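Local coordinates for bradyzoite surface antigen BSR4 (Toxoplasma gondii, PDB 2JKS), which is a bradyzoite-stage surface antigen of the SAG1-related superfamily, probably involved in host contact, and binds zinc ions in the crystal, at residues A[191-202]-A[253-264]. Sequence-based numbering, arbitrary orientation.
Sequences MSTEKNTLTINC and TSATLTIPQTDL. With ZN (zinc ion), chain E.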
ATOM      1  N   MET A 191      -0.963  25.462  -8.822  1.00 25.81           N
ATOM      2  CA  MET A 191      -0.914  25.597 -10.275  1.00 24.65           C
ATOM      3  C   MET A 191      -0.734  27.077 -10.583  1.00 24.36           C
ATOM      4  O   MET A 191      -1.174  27.965  -9.840  1.00 25.38           O
ATOM      5  CB  MET A 191      -2.170  25.050 -10.969  1.00 24.41           C
ATOM      6  CG  MET A 191      -2.469  23.535 -10.694  1.00 23.78           C
ATOM      7  SD  MET A 191      -3.994  22.962 -11.490  1.00 25.87           S
ATOM      8  CE  MET A 191      -3.536  22.928 -13.225  1.00 24.56           C
ATOM      9  N   SER A 192      -0.061  27.342 -11.673  1.00 23.37           N
ATOM     10  CA  SER A 192       0.269  28.736 -12.057  1.00 24.62           C
ATOM     11  C   SER A 192       0.745  28.619 -13.491  1.00 24.21           C
ATOM     12  O   SER A 192       0.766  27.514 -14.067  1.00 23.05           O
ATOM     13  CB  SER A 192       1.367  29.325 -11.120  1.00 23.77           C
ATOM     14  OG  SER A 192       2.578  28.531 -11.148  1.00 24.80           O
ATOM     15  N   THR A 193       1.096  29.745 -14.094  1.00 26.51           N
ATOM     16  CA  THR A 193       1.570  29.758 -15.450  1.00 29.62           C
ATOM     17  C   THR A 193       2.624  28.689 -15.744  1.00 28.99           C
ATOM     18  O   THR A 193       2.472  27.973 -16.707  1.00 30.21           O
ATOM     19  CB  THR A 193       2.113  31.180 -15.849  1.00 30.04           C
ATOM     20  OG1 THR A 193       1.079  32.148 -15.597  1.00 33.61           O
ATOM     21  CG2 THR A 193       2.399  31.256 -17.326  1.00 32.66           C
ATOM     22  N   GLU A 194       3.678  28.622 -14.929  1.00 29.31           N
ATOM     23  CA  GLU A 194       4.789  27.682 -15.149  1.00 29.94           C
ATOM     24  C   GLU A 194       4.459  26.246 -14.753  1.00 30.14           C
ATOM     25  O   GLU A 194       5.160  25.301 -15.181  1.00 28.72           O
ATOM     26  CB  GLU A 194       6.002  28.107 -14.350  1.00 29.64           C
ATOM     27  CG  GLU A 194       6.576  29.462 -14.789  1.00 33.09           C
ATOM     28  CD  GLU A 194       7.493  30.060 -13.751  1.00 32.14           C
ATOM     29  OE1 GLU A 194       8.251  29.364 -13.040  1.00 37.46           O
ATOM     30  OE2 GLU A 194       7.453  31.263 -13.606  1.00 38.98           O
ATOM     31  N   LYS A 195       3.434  26.105 -13.907  1.00 28.80           N
ATOM     32  CA  LYS A 195       3.029  24.786 -13.410  1.00 28.79           C
ATOM     33  C   LYS A 195       1.565  24.617 -13.723  1.00 26.92           C
ATOM     34  O   LYS A 195       0.770  24.647 -12.818  1.00 25.90           O
ATOM     35  CB  LYS A 195       3.171  24.678 -11.875  1.00 28.42           C
ATOM     36  CG  LYS A 195       4.242  25.466 -11.260  1.00 33.70           C
ATOM     37  CD  LYS A 195       5.357  24.590 -10.948  1.00 37.08           C
ATOM     38  CE  LYS A 195       5.034  23.759  -9.656  1.00 37.87           C
ATOM     39  NZ  LYS A 195       5.516  22.351  -9.886  1.00 30.89           N
ATOM     40  N   ASN A 196       1.222  24.490 -15.002  1.00 24.66           N
ATOM     41  CA  ASN A 196      -0.159  24.599 -15.445  1.00 25.88           C
ATOM     42  C   ASN A 196      -0.823  23.236 -15.622  1.00 25.42           C
ATOM     43  O   ASN A 196      -1.912  23.153 -16.158  1.00 26.82           O
ATOM     44  CB  ASN A 196      -0.237  25.413 -16.744  1.00 26.36           C
ATOM     45  CG  ASN A 196       0.469  24.706 -17.894  1.00 28.66           C
ATOM     46  OD1 ASN A 196       1.524  24.167 -17.678  1.00 29.32           O
ATOM     47  ND2 ASN A 196      -0.140  24.670 -19.085  1.00 28.92           N
ATOM     48  N   THR A 197      -0.179  22.174 -15.130  1.00 27.06           N
ATOM     49  CA  THR A 197      -0.791  20.832 -15.160  1.00 26.76           C
ATOM     50  C   THR A 197      -1.007  20.209 -13.775  1.00 26.32           C
ATOM     51  O   THR A 197      -0.417  20.605 -12.822  1.00 26.20           O
ATOM     52  CB  THR A 197      -0.018  19.851 -16.042  1.00 26.34           C
ATOM     53  OG1 THR A 197       1.204  19.508 -15.390  1.00 29.03           O
ATOM     54  CG2 THR A 197       0.281  20.475 -17.397  1.00 26.22           C
ATOM     55  N   LEU A 198      -1.902  19.230 -13.716  1.00 25.62           N
ATOM     56  CA  LEU A 198      -2.156  18.474 -12.518  1.00 25.43           C
ATOM     57  C   LEU A 198      -2.481  17.041 -12.956  1.00 24.93           C
ATOM     58  O   LEU A 198      -3.418  16.847 -13.699  1.00 24.14           O
ATOM     59  CB  LEU A 198      -3.389  19.071 -11.839  1.00 24.43           C
ATOM     60  CG  LEU A 198      -3.820  18.335 -10.572  1.00 24.17           C
ATOM     61  CD1 LEU A 198      -2.735  18.270  -9.470  1.00 27.35           C
ATOM     62  CD2 LEU A 198      -5.181  18.964 -10.053  1.00 27.25           C
ATOM     63  N   THR A 199      -1.746  16.058 -12.440  1.00 25.48           N
ATOM     64  CA  THR A 199      -2.064  14.649 -12.683  1.00 26.95           C
ATOM     65  C   THR A 199      -2.431  14.006 -11.378  1.00 26.09           C
ATOM     66  O   THR A 199      -1.676  14.103 -10.402  1.00 27.91           O
ATOM     67  CB  THR A 199      -0.868  13.896 -13.270  1.00 27.60           C
ATOM     68  OG1 THR A 199      -0.452  14.561 -14.471  1.00 26.29           O
ATOM     69  CG2 THR A 199      -1.235  12.405 -13.578  1.00 28.04           C
ATOM     70  N   ILE A 200      -3.556  13.309 -11.391  1.00 25.78           N
ATOM     71  CA  ILE A 200      -3.989  12.523 -10.260  1.00 26.44           C
ATOM     72  C   ILE A 200      -3.998  11.062 -10.625  1.00 26.33           C
ATOM     73  O   ILE A 200      -4.685  10.653 -11.557  1.00 25.92           O
ATOM     74  CB  ILE A 200      -5.413  12.926  -9.823  1.00 27.11           C
ATOM     75  CG1 ILE A 200      -5.554  14.464  -9.683  1.00 26.55           C
ATOM     76  CG2 ILE A 200      -5.845  12.170  -8.529  1.00 26.67           C
ATOM     77  CD1 ILE A 200      -4.747  15.095  -8.592  1.00 25.90           C
ATOM     78  N   ASN A 201      -3.177  10.293  -9.916  1.00 26.49           N
ATOM     79  CA  ASN A 201      -3.162   8.842 -10.073  1.00 26.22           C
ATOM     80  C   ASN A 201      -3.834   8.167  -8.879  1.00 26.00           C
ATOM     81  O   ASN A 201      -3.291   8.191  -7.743  1.00 23.85           O
ATOM     82  CB  ASN A 201      -1.747   8.329 -10.266  1.00 26.82           C
ATOM     83  CG  ASN A 201      -1.089   8.876 -11.533  1.00 28.76           C
ATOM     84  OD1 ASN A 201      -1.728   8.991 -12.599  1.00 32.26           O
ATOM     85  ND2 ASN A 201       0.170   9.263 -11.413  1.00 28.13           N
ATOM     86  N   CYS A 202      -5.035   7.603  -9.109  1.00 23.56           N
ATOM     87  CA  CYS A 202      -5.704   6.881  -8.025  1.00 24.44           C
ATOM     88  C   CYS A 202      -5.251   5.402  -7.888  1.00 25.00           C
ATOM     89  O   CYS A 202      -5.432   4.811  -6.835  1.00 24.27           O
ATOM     90  CB  CYS A 202      -7.246   6.898  -8.150  1.00 24.33           C
ATOM     91  SG  CYS A 202      -7.963   8.561  -8.227  1.00 25.29           S
ATOM     92  N   THR A 253      -8.516   5.602 -13.909  1.00 38.69           N
ATOM     93  CA  THR A 253      -8.171   5.902 -12.507  1.00 36.02           C
ATOM     94  C   THR A 253      -7.054   6.975 -12.437  1.00 34.57           C
ATOM     95  O   THR A 253      -6.647   7.361 -11.342  1.00 32.33           O
ATOM     96  CB  THR A 253      -7.710   4.656 -11.713  1.00 34.87           C
ATOM     97  OG1 THR A 253      -6.602   4.056 -12.399  1.00 33.45           O
ATOM     98  CG2 THR A 253      -8.854   3.632 -11.551  1.00 37.23           C
ATOM     99  N   SER A 254      -6.554   7.413 -13.599  1.00 32.87           N
ATOM    100  CA  SER A 254      -5.646   8.577 -13.691  1.00 33.12           C
ATOM    101  C   SER A 254      -6.228   9.598 -14.646  1.00 31.74           C
ATOM    102  O   SER A 254      -6.849   9.226 -15.646  1.00 32.18           O
ATOM    103  CB  SER A 254      -4.269   8.174 -14.180  1.00 32.70           C
ATOM    104  OG  SER A 254      -3.638   7.328 -13.230  1.00 36.14           O
ATOM    105  N   ALA A 255      -6.100  10.878 -14.308  1.00 29.99           N
ATOM    106  CA  ALA A 255      -6.445  11.971 -15.242  1.00 28.24           C
ATOM    107  C   ALA A 255      -5.511  13.188 -15.040  1.00 28.40           C
ATOM    108  O   ALA A 255      -4.975  13.426 -13.947  1.00 27.16           O
ATOM    109  CB  ALA A 255      -7.937  12.392 -15.085  1.00 28.59           C
ATOM    110  N   THR A 256      -5.336  13.954 -16.111  1.00 27.78           N
ATOM    111  CA  THR A 256      -4.446  15.101 -16.098  1.00 26.46           C
ATOM    112  C   THR A 256      -5.189  16.335 -16.565  1.00 26.37           C
ATOM    113  O   THR A 256      -5.721  16.388 -17.691  1.00 27.42           O
ATOM    114  CB  THR A 256      -3.237  14.844 -17.017  1.00 25.90           C
ATOM    115  OG1 THR A 256      -2.440  13.777 -16.484  1.00 26.36           O
ATOM    116  CG2 THR A 256      -2.409  16.134 -17.199  1.00 26.43           C
ATOM    117  N   LEU A 257      -5.182  17.356 -15.720  1.00 26.31           N
ATOM    118  CA  LEU A 257      -5.722  18.661 -16.097  1.00 24.90           C
ATOM    119  C   LEU A 257      -4.568  19.542 -16.616  1.00 26.60           C
ATOM    120  O   LEU A 257      -3.504  19.574 -16.010  1.00 26.49           O
ATOM    121  CB  LEU A 257      -6.368  19.314 -14.867  1.00 25.03           C
ATOM    122  CG  LEU A 257      -6.836  20.761 -15.029  1.00 23.80           C
ATOM    123  CD1 LEU A 257      -8.010  20.841 -15.964  1.00 20.44           C
ATOM    124  CD2 LEU A 257      -7.217  21.335 -13.642  1.00 24.55           C
ATOM    125  N   THR A 258      -4.769  20.177 -17.781  1.00 26.77           N
ATOM    126  CA  THR A 258      -3.818  21.147 -18.348  1.00 27.36           C
ATOM    127  C   THR A 258      -4.595  22.410 -18.586  1.00 28.55           C
ATOM    128  O   THR A 258      -5.528  22.428 -19.408  1.00 27.13           O
ATOM    129  CB  THR A 258      -3.217  20.663 -19.687  1.00 27.36           C
ATOM    130  OG1 THR A 258      -2.600  19.389 -19.474  1.00 28.07           O
ATOM    131  CG2 THR A 258      -2.193  21.693 -20.228  1.00 27.66           C
ATOM    132  N   ILE A 259      -4.283  23.450 -17.816  1.00 29.79           N
ATOM    133  CA  ILE A 259      -4.876  24.751 -18.027  1.00 30.29           C
ATOM    134  C   ILE A 259      -3.979  25.470 -19.030  1.00 30.62           C
ATOM    135  O   ILE A 259      -2.851  25.724 -18.694  1.00 31.52           O
ATOM    136  CB  ILE A 259      -4.941  25.600 -16.714  1.00 29.71           C
ATOM    137  CG1 ILE A 259      -5.836  24.930 -15.646  1.00 30.10           C
ATOM    138  CG2 ILE A 259      -5.438  26.987 -16.993  1.00 31.40           C
ATOM    139  CD1 ILE A 259      -5.590  25.517 -14.240  1.00 29.12           C
ATOM    140  N   PRO A 260      -4.482  25.796 -20.248  1.00 31.10           N
ATOM    141  CA  PRO A 260      -3.643  26.514 -21.227  1.00 32.74           C
ATOM    142  C   PRO A 260      -3.024  27.775 -20.589  1.00 33.51           C
ATOM    143  O   PRO A 260      -3.665  28.472 -19.770  1.00 31.84           O
ATOM    144  CB  PRO A 260      -4.633  26.850 -22.363  1.00 32.21           C
ATOM    145  CG  PRO A 260      -5.728  25.831 -22.222  1.00 32.77           C
ATOM    146  CD  PRO A 260      -5.821  25.497 -20.790  1.00 31.04           C
ATOM    147  N   GLN A 261      -1.749  28.041 -20.870  1.00 34.69           N
ATOM    148  CA  GLN A 261      -1.042  29.020 -20.012  1.00 36.11           C
ATOM    149  C   GLN A 261      -1.616  30.426 -20.021  1.00 37.31           C
ATOM    150  O   GLN A 261      -1.444  31.153 -19.064  1.00 39.23           O
ATOM    151  CB  GLN A 261       0.459  29.048 -20.296  1.00 35.97           C
ATOM    152  CG  GLN A 261       1.113  27.697 -20.075  1.00 36.00           C
ATOM    153  CD  GLN A 261       2.566  27.663 -20.442  1.00 36.14           C
ATOM    154  OE1 GLN A 261       2.916  27.684 -21.619  1.00 42.90           O
ATOM    155  NE2 GLN A 261       3.424  27.561 -19.447  1.00 37.00           N
ATOM    156  N   THR A 262      -2.281  30.813 -21.092  1.00 37.62           N
ATOM    157  CA  THR A 262      -2.942  32.104 -21.183  1.00 37.80           C
ATOM    158  C   THR A 262      -4.366  32.128 -20.599  1.00 37.44           C
ATOM    159  O   THR A 262      -5.033  33.174 -20.612  1.00 37.26           O
ATOM    160  CB  THR A 262      -2.999  32.601 -22.659  1.00 38.40           C
ATOM    161  OG1 THR A 262      -3.774  31.699 -23.462  1.00 37.98           O
ATOM    162  CG2 THR A 262      -1.563  32.714 -23.249  1.00 39.54           C
ATOM    163  N   ASP A 263      -4.812  30.992 -20.065  1.00 36.97           N
ATOM    164  CA  ASP A 263      -6.211  30.828 -19.603  1.00 35.88           C
ATOM    165  C   ASP A 263      -6.367  30.700 -18.069  1.00 35.17           C
ATOM    166  O   ASP A 263      -7.437  30.338 -17.593  1.00 34.35           O
ATOM    167  CB  ASP A 263      -6.806  29.572 -20.219  1.00 36.23           C
ATOM    168  CG  ASP A 263      -7.165  29.729 -21.691  1.00 37.87           C
ATOM    169  OD1 ASP A 263      -7.208  30.845 -22.212  1.00 38.17           O
ATOM    170  OD2 ASP A 263      -7.425  28.704 -22.333  1.00 39.53           O
ATOM    171  N   LEU A 264      -5.290  30.952 -17.339  1.00 34.03           N
ATOM    172  CA  LEU A 264      -5.282  31.002 -15.885  1.00 33.94           C
ATOM    173  C   LEU A 264      -6.158  32.174 -15.435  1.00 34.14           C
ATOM    174  O   LEU A 264      -6.242  33.196 -16.141  1.00 33.40           O
ATOM    175  CB  LEU A 264      -3.851  31.121 -15.365  1.00 33.92           C
ATOM    176  CG  LEU A 264      -3.233  29.732 -15.362  1.00 36.37           C
ATOM    177  CD1 LEU A 264      -1.968  29.609 -16.210  1.00 36.98           C
ATOM    178  CD2 LEU A 264      -3.033  29.138 -13.971  1.00 36.80           C
TER
HETATM  179 ZN    ZN E1319       7.679  32.756 -15.335  1.00 56.34          ZN
HETATM  180  O   HOH W   1      -1.035  33.258 -17.590  1.00 35.58           O
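The side-chain amides of Asn196 and Gln261, planes 31° apart, meet at one end of an antiparallel strand pair in the beta sandwich of the second SRS domain. Gln261 CG lies over one face of the Asn196 amide, directly above ND2 at 3.4 Å. Each amide works through an in-plane N-H: Asn196 ND2 donates to Ile259 O (2.9 Å) and Gln261 NE2 to Thr193 O (2.9 Å), both donors standing above the plane of the accepting carbonyl. Asn196 reaches Ile259 because CG sits between its backbone N and carbonyl carbon (chi1 65°).

The axes of strands 197-201 and 254-258 approach to 4.5 Å at 170°, and paired N-H...O bonds between Leu198 and Leu257 and between Ile200 and Ala255 set the register. One face carries Thr197, Thr199, Asn201, Ser254, Thr256 and Thr258, with a hydrogen bond of 2.9 Å between Thr199 OG1 and Thr256 OG1. The other carries Leu198, Ile200, Ala255 and Leu257, packed toward strands 269-277 and 301-307, where Phe271 meets both leucines and the Cys202-Cys275 disulfide ties the layers. Before the turn, Met191 CE presses on Ile259 CD1, a tight 3.5 Å; within it, Glu194 OE2 binds zinc together with His312 of the C-terminal histidine run, probably a tag. At the far end, Ser254 OG donates to Asn201 OD1 over 2.6 Å, tilted out of the carbonyl plane.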